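Side-chain contacts in phosphoribosylglycinamide synthetase (Anaerococcus prevotii, PDB 4DIM), which probably acts as an ATP-dependent ligase of the ATP-grasp type, binding ATP and a metal ion: residues Ser53-Ser58 and Glu64-Asp69; Asn95-Asn100 and Ala302-Ser307; Lys112-Phe117 and Asn123-Phe128; Tyr297-Ala302 and Leu311-Gln316. One frame throughout, in Å; residues are numbered along the deposited sequence.

Interaction 1: Ser53-Ser58 and Glu64-Asp69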
# COMPACT_ATOMS: atom_id res chain seq x y z
N SER A 53 -8.49 1.62 22.49
CA SER A 53 -9.28 2.85 22.46
C SER A 53 -10.25 2.69 21.32
O SER A 53 -9.83 2.49 20.18
CB SER A 53 -8.40 4.09 22.29
OG SER A 53 -9.14 5.27 22.55
N TYR A 54 -11.53 2.62 21.64
CA TYR A 54 -12.53 2.36 20.64
C TYR A 54 -12.81 3.64 19.87
O TYR A 54 -13.12 4.67 20.47
CB TYR A 54 -13.77 1.75 21.28
CG TYR A 54 -13.59 0.32 21.75
CD1 TYR A 54 -13.95 -0.05 23.04
CD2 TYR A 54 -13.17 -0.67 20.88
CE1 TYR A 54 -13.85 -1.38 23.46
CE2 TYR A 54 -13.06 -2.00 21.29
CZ TYR A 54 -13.40 -2.35 22.58
OH TYR A 54 -13.31 -3.67 22.99
N MSE A 55 -12.60 3.60 18.55
CA MSE A 55 -12.77 4.76 17.69
C MSE A 55 -12.89 4.36 16.26
O MSE A 55 -12.27 3.38 15.86
CB MSE A 55 -11.56 5.73 17.83
CG MSE A 55 -10.18 5.06 17.55
SE MSE A 55 -8.68 6.26 17.65
CE MSE A 55 -8.76 6.80 19.42
N ASP A 56 -13.66 5.12 15.47
CA ASP A 56 -13.72 4.97 14.02
C ASP A 56 -12.59 5.86 13.48
O ASP A 56 -12.65 7.10 13.54
CB ASP A 56 -15.10 5.32 13.45
CG ASP A 56 -15.13 5.31 11.93
OD1 ASP A 56 -14.37 4.48 11.32
OD2 ASP A 56 -15.88 6.14 11.35
N ILE A 57 -11.53 5.18 13.01
CA ILE A 57 -10.29 5.80 12.54
C ILE A 57 -10.45 6.52 11.18
O ILE A 57 -9.62 7.34 10.80
CB ILE A 57 -9.14 4.77 12.51
CG1 ILE A 57 -9.29 3.72 11.35
CG2 ILE A 57 -8.95 4.12 13.91
CD1 ILE A 57 -8.06 2.79 11.19
N SER A 58 -11.53 6.22 10.46
CA SER A 58 -11.84 6.88 9.20
C SER A 58 -12.53 8.24 9.43
O SER A 58 -12.80 8.96 8.46
CB SER A 58 -12.75 5.98 8.37
OG SER A 58 -14.03 5.88 8.97
N GLU A 64 -9.74 13.12 16.46
CA GLU A 64 -9.12 14.32 17.03
C GLU A 64 -9.60 14.55 18.48
O GLU A 64 -8.82 14.92 19.36
CB GLU A 64 -9.46 15.53 16.13
CG GLU A 64 -8.83 16.86 16.51
CD GLU A 64 -9.64 18.08 16.11
OE1 GLU A 64 -10.26 18.06 15.02
OE2 GLU A 64 -9.61 19.08 16.87
N GLN A 65 -10.89 14.33 18.72
CA GLN A 65 -11.49 14.50 20.04
C GLN A 65 -10.99 13.42 21.00
O GLN A 65 -10.58 13.72 22.12
CB GLN A 65 -13.04 14.46 19.96
CG GLN A 65 -13.75 15.82 19.75
CD GLN A 65 -13.03 16.83 18.87
OE1 GLN A 65 -13.09 16.79 17.64
NE2 GLN A 65 -12.36 17.79 19.50
N LYS A 66 -11.03 12.17 20.56
CA LYS A 66 -10.68 11.03 21.40
C LYS A 66 -9.19 10.98 21.84
O LYS A 66 -8.94 10.35 22.86
CB LYS A 66 -11.07 9.71 20.68
CG LYS A 66 -12.59 9.48 20.67
CD LYS A 66 -12.99 8.16 20.02
CE LYS A 66 -14.49 7.91 20.01
NZ LYS A 66 -15.01 7.40 21.31
N VAL A 67 -8.24 11.66 21.14
CA VAL A 67 -6.80 11.59 21.43
C VAL A 67 -6.29 12.64 22.42
O VAL A 67 -5.14 12.57 22.86
CB VAL A 67 -5.95 11.67 20.14
CG1 VAL A 67 -6.31 10.53 19.20
CG2 VAL A 67 -6.07 13.03 19.43
N LYS A 68 -7.11 13.62 22.74
CA LYS A 68 -6.68 14.68 23.65
C LYS A 68 -6.38 14.13 25.06
O LYS A 68 -5.41 14.56 25.69
CB LYS A 68 -7.73 15.81 23.71
CG LYS A 68 -7.41 16.97 22.73
CD LYS A 68 -6.23 17.89 23.20
CE LYS A 68 -5.84 18.93 22.16
NZ LYS A 68 -4.47 19.47 22.38
N ASP A 69 -7.17 13.11 25.50
CA ASP A 69 -6.98 12.50 26.81
C ASP A 69 -6.22 11.15 26.73
O ASP A 69 -6.17 10.46 27.74
CB ASP A 69 -8.34 12.34 27.50
CG ASP A 69 -9.08 13.66 27.72
OD1 ASP A 69 -8.79 14.36 28.74
OD2 ASP A 69 -9.94 14.01 26.88

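Interaction 2: Asn95-Asn100 and Ala302-Ser307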
# COMPACT_ATOMS: atom_id res chain seq x y z
N ASN A 95 0.77 17.87 17.65
CA ASN A 95 2.15 18.24 17.31
C ASN A 95 3.08 17.03 17.48
O ASN A 95 4.16 17.09 18.06
CB ASN A 95 2.62 19.46 18.12
CG ASN A 95 3.85 20.14 17.55
OD1 ASN A 95 4.05 20.23 16.33
ND2 ASN A 95 4.73 20.63 18.42
N LEU A 96 2.65 15.93 16.91
CA LEU A 96 3.39 14.67 16.92
C LEU A 96 4.06 14.53 15.57
O LEU A 96 3.61 15.16 14.61
CB LEU A 96 2.41 13.52 17.20
CG LEU A 96 1.52 13.70 18.40
CD1 LEU A 96 0.62 12.52 18.60
CD2 LEU A 96 2.32 13.95 19.66
N VAL A 97 5.15 13.75 15.49
CA VAL A 97 5.84 13.54 14.21
C VAL A 97 4.95 12.70 13.27
O VAL A 97 4.27 11.76 13.73
CB VAL A 97 7.23 12.91 14.42
CG1 VAL A 97 7.83 12.43 13.11
CG2 VAL A 97 8.17 13.93 15.09
N GLY A 98 4.94 13.09 11.99
CA GLY A 98 4.16 12.44 10.95
C GLY A 98 3.83 13.30 9.74
O GLY A 98 4.28 14.44 9.64
N LEU A 99 3.05 12.74 8.79
CA LEU A 99 2.57 13.49 7.62
C LEU A 99 1.56 14.57 8.06
O LEU A 99 0.96 14.44 9.12
CB LEU A 99 1.94 12.58 6.56
CG LEU A 99 0.48 12.09 6.76
CD1 LEU A 99 0.01 11.32 5.55
CD2 LEU A 99 0.34 11.21 7.98
N ASN A 100 1.38 15.63 7.25
CA ASN A 100 0.45 16.72 7.58
C ASN A 100 -0.86 16.48 6.82
O ASN A 100 -0.88 15.73 5.86
CB ASN A 100 1.09 18.14 7.33
CG ASN A 100 1.43 18.49 5.90
OD1 ASN A 100 0.61 18.38 5.01
ND2 ASN A 100 2.62 19.01 5.65
N ALA A 302 7.84 2.97 13.82
CA ALA A 302 7.41 3.19 15.21
C ALA A 302 8.27 4.21 15.92
O ALA A 302 7.73 5.04 16.64
CB ALA A 302 7.47 1.87 15.99
N SER A 303 9.59 4.13 15.77
CA SER A 303 10.50 5.09 16.41
C SER A 303 10.30 6.50 15.85
O SER A 303 10.32 7.45 16.61
CB SER A 303 11.96 4.67 16.24
OG SER A 303 12.41 4.78 14.90
N MSE A 304 10.11 6.63 14.53
CA MSE A 304 9.88 7.94 13.92
C MSE A 304 8.65 8.57 14.52
O MSE A 304 8.70 9.74 14.95
CB MSE A 304 9.73 7.80 12.40
CG MSE A 304 9.74 9.16 11.65
SE MSE A 304 9.99 8.98 9.74
CE MSE A 304 8.59 7.71 9.36
N ALA A 305 7.54 7.78 14.56
CA ALA A 305 6.24 8.19 15.11
C ALA A 305 6.38 8.85 16.44
O ALA A 305 5.81 9.92 16.63
CB ALA A 305 5.29 6.99 15.26
N ILE A 306 7.11 8.20 17.38
CA ILE A 306 7.23 8.71 18.78
C ILE A 306 8.31 9.83 18.95
O ILE A 306 8.74 10.08 20.09
CB ILE A 306 7.48 7.55 19.81
CG1 ILE A 306 8.83 6.81 19.58
CG2 ILE A 306 6.33 6.56 19.76
CD1 ILE A 306 9.32 5.98 20.75
N SER A 307 8.72 10.51 17.84
CA SER A 307 9.69 11.61 17.83
C SER A 307 11.11 11.10 18.19
O SER A 307 11.85 11.79 18.89
CB SER A 307 9.24 12.76 18.73
OG SER A 307 9.65 14.02 18.22

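Interaction 3: Lys112-Phe117 and Asn123-Phe128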
# COMPACT_ATOMS: atom_id res chain seq x y z
N LYS A 112 -6.53 16.93 -7.11
CA LYS A 112 -5.52 17.70 -6.38
C LYS A 112 -4.13 17.12 -6.56
O LYS A 112 -3.16 17.87 -6.58
CB LYS A 112 -5.82 17.74 -4.87
CG LYS A 112 -6.96 18.64 -4.41
CD LYS A 112 -7.09 18.60 -2.86
CE LYS A 112 -8.50 18.88 -2.34
NZ LYS A 112 -8.79 20.33 -2.21
N MSE A 113 -4.04 15.78 -6.63
CA MSE A 113 -2.77 15.07 -6.84
C MSE A 113 -2.25 15.35 -8.23
O MSE A 113 -1.08 15.68 -8.40
CB MSE A 113 -2.95 13.54 -6.66
CG MSE A 113 -1.63 12.80 -6.40
SE MSE A 113 -1.66 10.87 -6.71
CE MSE A 113 -2.18 10.84 -8.61
N LYS A 114 -3.11 15.24 -9.22
CA LYS A 114 -2.72 15.43 -10.63
C LYS A 114 -2.43 16.91 -10.94
O LYS A 114 -1.75 17.20 -11.92
CB LYS A 114 -3.82 14.87 -11.57
CG LYS A 114 -4.06 13.37 -11.40
CD LYS A 114 -3.35 12.49 -12.39
CE LYS A 114 -3.90 11.07 -12.40
NZ LYS A 114 -2.86 10.02 -12.22
N GLU A 115 -2.97 17.83 -10.12
CA GLU A 115 -2.76 19.27 -10.24
C GLU A 115 -1.33 19.60 -9.79
O GLU A 115 -0.64 20.42 -10.39
CB GLU A 115 -3.82 20.03 -9.41
CG GLU A 115 -3.89 21.52 -9.70
CD GLU A 115 -4.74 22.35 -8.75
OE1 GLU A 115 -4.70 22.09 -7.53
OE2 GLU A 115 -5.39 23.30 -9.24
N ALA A 116 -0.89 18.95 -8.71
CA ALA A 116 0.45 19.09 -8.18
C ALA A 116 1.46 18.49 -9.14
O ALA A 116 2.50 19.07 -9.38
CB ALA A 116 0.55 18.42 -6.82
N PHE A 117 1.15 17.33 -9.68
CA PHE A 117 2.02 16.67 -10.64
C PHE A 117 2.17 17.49 -11.91
O PHE A 117 3.27 17.48 -12.44
CB PHE A 117 1.50 15.27 -10.95
CG PHE A 117 1.56 14.25 -9.82
CD1 PHE A 117 2.21 14.55 -8.62
CD2 PHE A 117 1.12 12.95 -10.00
CE1 PHE A 117 2.34 13.58 -7.61
CE2 PHE A 117 1.29 11.99 -9.02
CZ PHE A 117 1.88 12.31 -7.82
N ASN A 123 5.63 12.69 -13.84
CA ASN A 123 5.04 11.79 -14.82
C ASN A 123 3.87 11.10 -14.23
O ASN A 123 3.99 10.41 -13.21
CB ASN A 123 6.01 10.72 -15.30
CG ASN A 123 7.16 11.21 -16.10
OD1 ASN A 123 7.23 12.36 -16.51
ND2 ASN A 123 8.11 10.32 -16.31
N THR A 124 2.73 11.31 -14.87
CA THR A 124 1.47 10.71 -14.47
C THR A 124 0.50 10.79 -15.67
O THR A 124 0.72 11.63 -16.56
CB THR A 124 0.94 11.49 -13.24
OG1 THR A 124 -0.05 10.70 -12.58
CG2 THR A 124 0.39 12.91 -13.65
N ALA A 125 -0.57 9.97 -15.65
CA ALA A 125 -1.68 10.04 -16.63
C ALA A 125 -2.41 11.37 -16.44
O ALA A 125 -3.11 11.56 -15.45
CB ALA A 125 -2.66 8.88 -16.43
N ARG A 126 -2.20 12.31 -17.35
CA ARG A 126 -2.77 13.65 -17.22
C ARG A 126 -4.27 13.61 -17.49
O ARG A 126 -4.73 12.73 -18.23
CB ARG A 126 -2.07 14.60 -18.21
CG ARG A 126 -0.55 14.77 -17.94
CD ARG A 126 0.18 15.57 -19.03
NE ARG A 126 0.11 14.90 -20.33
CZ ARG A 126 0.51 15.42 -21.49
NH1 ARG A 126 1.05 16.63 -21.53
NH2 ARG A 126 0.38 14.72 -22.61
N HIS A 127 -5.02 14.54 -16.89
CA HIS A 127 -6.48 14.57 -17.09
C HIS A 127 -7.05 15.95 -17.17
O HIS A 127 -6.55 16.92 -16.58
CB HIS A 127 -7.22 13.81 -15.97
CG HIS A 127 -7.30 14.51 -14.65
ND1 HIS A 127 -8.32 15.37 -14.33
CD2 HIS A 127 -6.48 14.42 -13.58
CE1 HIS A 127 -8.10 15.77 -13.09
NE2 HIS A 127 -7.00 15.21 -12.59
N PHE A 128 -8.19 16.01 -17.85
CA PHE A 128 -8.93 17.24 -18.01
C PHE A 128 -10.40 17.04 -17.62
O PHE A 128 -11.03 16.05 -18.01
CB PHE A 128 -8.78 17.74 -19.46
CG PHE A 128 -7.46 18.44 -19.66
CD1 PHE A 128 -7.25 19.71 -19.13
CD2 PHE A 128 -6.40 17.79 -20.24
CE1 PHE A 128 -6.02 20.35 -19.27
CE2 PHE A 128 -5.16 18.42 -20.38
CZ PHE A 128 -4.98 19.71 -19.91

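Interaction 4: Tyr297-Ala302 and Leu311-Gln316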
# COMPACT_ATOMS: atom_id res chain seq x y z
N TYR A 297 12.29 -2.25 9.66
CA TYR A 297 11.51 -1.18 9.07
C TYR A 297 10.28 -0.84 9.88
O TYR A 297 9.99 0.34 10.02
CB TYR A 297 11.15 -1.62 7.66
CG TYR A 297 10.56 -0.54 6.80
CD1 TYR A 297 11.21 0.67 6.62
CD2 TYR A 297 9.42 -0.78 6.04
CE1 TYR A 297 10.72 1.63 5.75
CE2 TYR A 297 8.89 0.19 5.21
CZ TYR A 297 9.56 1.39 5.04
OH TYR A 297 9.09 2.33 4.16
N TYR A 298 9.61 -1.82 10.54
CA TYR A 298 8.55 -1.46 11.48
C TYR A 298 9.10 -0.68 12.63
O TYR A 298 8.35 0.08 13.23
CB TYR A 298 7.81 -2.66 12.04
CG TYR A 298 6.94 -3.41 11.05
CD1 TYR A 298 5.76 -2.84 10.55
CD2 TYR A 298 7.26 -4.70 10.64
CE1 TYR A 298 4.95 -3.54 9.66
CE2 TYR A 298 6.48 -5.39 9.73
CZ TYR A 298 5.28 -4.85 9.31
OH TYR A 298 4.46 -5.64 8.54
N LYS A 299 10.37 -0.89 13.00
CA LYS A 299 11.02 -0.17 14.09
C LYS A 299 11.33 1.23 13.67
O LYS A 299 11.24 2.12 14.49
CB LYS A 299 12.29 -0.88 14.57
CG LYS A 299 11.96 -2.08 15.43
CD LYS A 299 13.16 -2.66 16.08
CE LYS A 299 12.75 -3.85 16.92
NZ LYS A 299 13.91 -4.54 17.50
N MSE A 300 11.66 1.44 12.39
CA MSE A 300 11.92 2.77 11.81
C MSE A 300 10.63 3.55 11.79
O MSE A 300 10.61 4.73 12.15
CB MSE A 300 12.49 2.67 10.38
CG MSE A 300 13.94 2.23 10.33
SE MSE A 300 14.57 1.72 8.62
CE MSE A 300 14.35 3.46 7.79
N ILE A 301 9.52 2.86 11.47
CA ILE A 301 8.19 3.49 11.45
C ILE A 301 7.77 3.90 12.87
O ILE A 301 7.36 5.03 13.08
CB ILE A 301 7.17 2.54 10.80
CG1 ILE A 301 7.47 2.41 9.30
CG2 ILE A 301 5.73 3.03 11.03
CD1 ILE A 301 6.73 1.30 8.62
N ALA A 302 7.84 2.97 13.82
CA ALA A 302 7.41 3.19 15.21
C ALA A 302 8.27 4.21 15.92
O ALA A 302 7.73 5.04 16.64
CB ALA A 302 7.47 1.87 15.99
N LEU A 311 17.08 6.60 11.79
CA LEU A 311 18.40 6.36 11.17
C LEU A 311 19.29 5.39 11.93
O LEU A 311 20.18 4.81 11.32
CB LEU A 311 19.13 7.67 10.94
CG LEU A 311 18.39 8.61 9.96
CD1 LEU A 311 19.03 9.97 9.93
CD2 LEU A 311 18.32 7.99 8.57
N VAL A 312 19.01 5.18 13.22
CA VAL A 312 19.65 4.20 14.11
C VAL A 312 19.49 2.77 13.56
O VAL A 312 20.40 1.95 13.73
CB VAL A 312 18.99 4.33 15.52
CG1 VAL A 312 19.19 3.08 16.39
CG2 VAL A 312 19.51 5.57 16.22
N PHE A 313 18.33 2.50 12.92
CA PHE A 313 18.03 1.21 12.30
C PHE A 313 18.49 1.17 10.85
O PHE A 313 18.94 0.12 10.41
CB PHE A 313 16.52 0.90 12.38
CG PHE A 313 15.95 1.01 13.77
CD1 PHE A 313 16.19 0.02 14.72
CD2 PHE A 313 15.33 2.17 14.19
CE1 PHE A 313 15.80 0.18 16.04
CE2 PHE A 313 14.95 2.34 15.52
CZ PHE A 313 15.15 1.33 16.43
N TRP A 314 18.38 2.30 10.10
CA TRP A 314 18.80 2.41 8.69
C TRP A 314 20.33 2.31 8.54
O TRP A 314 20.83 1.92 7.50
CB TRP A 314 18.29 3.76 8.07
CG TRP A 314 18.65 4.01 6.63
CD1 TRP A 314 19.41 5.05 6.15
CD2 TRP A 314 18.28 3.22 5.49
NE1 TRP A 314 19.49 4.97 4.77
CE2 TRP A 314 18.83 3.85 4.34
CE3 TRP A 314 17.50 2.07 5.31
CZ2 TRP A 314 18.68 3.32 3.06
CZ3 TRP A 314 17.32 1.58 4.03
CH2 TRP A 314 17.94 2.17 2.93
N SER A 315 21.07 2.69 9.58
CA SER A 315 22.54 2.64 9.56
C SER A 315 23.06 1.20 9.77
O SER A 315 24.25 0.97 9.60
CB SER A 315 23.11 3.57 10.61
OG SER A 315 22.75 3.15 11.92
N GLN A 316 22.18 0.23 10.15
CA GLN A 316 22.57 -1.18 10.31
C GLN A 316 22.17 -1.97 9.07
O GLN A 316 22.09 -3.20 9.12
CB GLN A 316 21.91 -1.78 11.57
CG GLN A 316 22.27 -1.07 12.87
CD GLN A 316 23.76 -0.97 13.07
OE1 GLN A 316 24.50 -1.95 12.88
NE2 GLN A 316 24.28 0.23 13.38

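Interaction 1: Ser53-Ser58 and Glu64-Asp69
Met55, built as selenomethionine, overlaps the aliphatic part of Lys66, and the two chains slide past each other in opposite directions. The root of one meets the far part of the other: Met55 CB lies 3.6 Å from Lys66 CD, while Met55 CE comes back to within 3.9 Å of Lys66 CB. The methionine starts with CG between its backbone N and carbonyl carbon (chi1 55°) and bends again at chi3, which carries the methyl back toward the root of Lys66 and toward Val67. There CE also reaches Val67 CG1, a looser approach at 4.5 Å. Lys66 runs extended until chi4, where a turn brings its ammonium beside the backbone of the strand end. Lys66 NZ makes only a weak hydrogen bond to Tyr54 O, at 3.4 Å.

Further along the same loop, Ser58 OG donates to Asp56 OD1 over 2.8 Å, meeting the syn side of the carboxylate but 25° out of its plane. The backbone N of Asp56 is in turn bonded to Glu62 OE1, which ties the loop to helix 60-66. Leu70 also touches Met55, and Ile90 of helix 84-94 packs on Val67.

The contact belongs to the crossover in which strand 51-54, at an edge of the four-stranded parallel sheet, leads into helix 60-66 and on to strand 74-76. Its chemistry is split: a greasy inner layer of methionine and valine is buried, whereas the lysine lends its methylenes as a lid and keeps its charge on the exposed side, where one weak bond probably steers it rather than pins it.

Interaction 2: Asn95-Asn100 and Ala302-Ser307
Val97 presses its two methyls onto the last turn of helix 297-305, and the closely fitted part is the CG1 side. This methyl lies 3.4 Å from Met304 O and 4.1 Å from Met304 CG, the valine and selenomethionine side chains crossing at about a right angle. CG1 stands opposite the valine's backbone N (chi1 168°), a choice that sends the other methyl, CG2, toward the helix end. Ala305 contributes backbone only: its CB points away from the loop, yet its CA is the nearest to that of Val97, 5.4 Å apart.

The outer side is thinner. There CG2 meets Ser307 OG at 3.5 Å and Ser307 CB at 4.0 Å, and the serine is exposed to solvent. Ser307, with positive phi, is the C-prime residue of a Schellman motif that ends the helix; its N bonds back to Met304 O over 3.0 Å, the same carbonyl that CG1 approaches.

Residues 95-100 link helix 84-94 to helix 101-108, with Asn100 as N-cap of the latter, bonded to Ala103 N. Across the contact, Met304 packs on Phe201 and Tyr203 of strand 194-203, while Ala305 and Ile306 lean on Leu10 of strand 9-13, wedging the helix end between two sheets.

Interaction 3: Lys112-Phe117 and Asn123-Phe128
Two bends in Lys114, at chi2 (-98°) and chi4 (-127°), curl its chain over residues 124-127, and Thr124 answers with OG1 placed opposite its own backbone N (chi1 -162°). The ammonium thus meets the hydroxyl: Lys114 NZ donates to Thr124 OG1 over 2.9 Å. The hydroxyl is also hydrogen-bonded to the backbone carbonyl of Ile273 in strand 270-277, so it bridges helix 110-120 and that strand.

On the way, Lys114 CE passes 3.2 Å from Ala125 O. Nearer its root, the lysine lies against the imidazole of His127, at the edge of the ring: CB is 3.4 Å from His127 NE2, and CG stands in the ring plane. One helical turn on, Phe117 crosses Thr124 at about a right angle, its CD2 3.6 Å from Thr124 CB, with OG1 in the plane of the phenyl ring at its edge. Ala249 and Leu253 of helix 236-253 also touch the phenylalanine.

Both segments fall within the ATP-grasp family region, and Glu188 of strand 186-189 also touches the lysine. The buried Lys114 spends its methylenes on a ring edge and gives a proton to the Thr124 hydroxyl, while Ala125 O, near the end of the chain, probably adds a favourable dipole.

Interaction 4: Tyr297-Ala302 and Leu311-Gln316
Lys299 is the first residue of helix 297-305 to meet the second segment, and it does so with its root. Lys299 CB sits over the centre of the Phe313 ring in a CH-pi contact, 3.9 Å from the centroid and only 9° off the ring normal. Val312 CG1 covers the opposite face of the same ring, so the phenyl is held between a lysine methylene and a valine methyl. With CG beside the backbone N (chi1 -77°) and an extended chain beyond it, the lysine runs across the ring: CD lies 3.9 Å from Phe313 CE1, while the ammonium travels on to a salt bridge with Glu296. The backbone also takes part, as Lys299 O is 3.9 Å from Phe313 CE2.

Met300, a selenomethionine, comes next and works on the base of the aromatic residues. Its CG approaches Phe313 CB at 3.6 Å, the two side chains sliding past each other in opposite directions. The bend at chi3 then turns the methyl to Trp314, where Met300 CE reaches Trp314 CB at 4.0 Å. The indole itself is engaged elsewhere, edge-to-face with Tyr293 and against Phe209.

Ile301, the next residue, packs instead on Phe201 of strand 194-203 and on Leu22 of helix 20-29. Leu29 of helix 20-29 touches both Lys299 and Phe313. Two consecutive helices, 297-305 and 311-314, thus pack against each other across the residues that connect them, through an apolar interface of Met300, Phe313 and Trp314 completed by the CH-pi contact from Lys299, beside helix 20-29 and strand 194-203.

Overall arrangement
Interactions 2 and 4 are the closest pair: their centres lie 13 Å apart, both use helix 297-305 and share Ala302, and they touch where Ser303 OG comes 3.6 Å from Phe313 CE2. One helix therefore meets residues 95-100 at its end and helix 311-314 earlier along its length. Interaction 1 stands about 17 Å from interaction 2, centre to centre, linked to it by helix 84-94, which packs against both. Interaction 3 is the remote one, about 28 Å from interaction 2 and 32 Å from interaction 4 between centres, though along the chain it is nested inside the loop that interaction 2 closes. None of the four can be tied directly to a nucleotide or metal site.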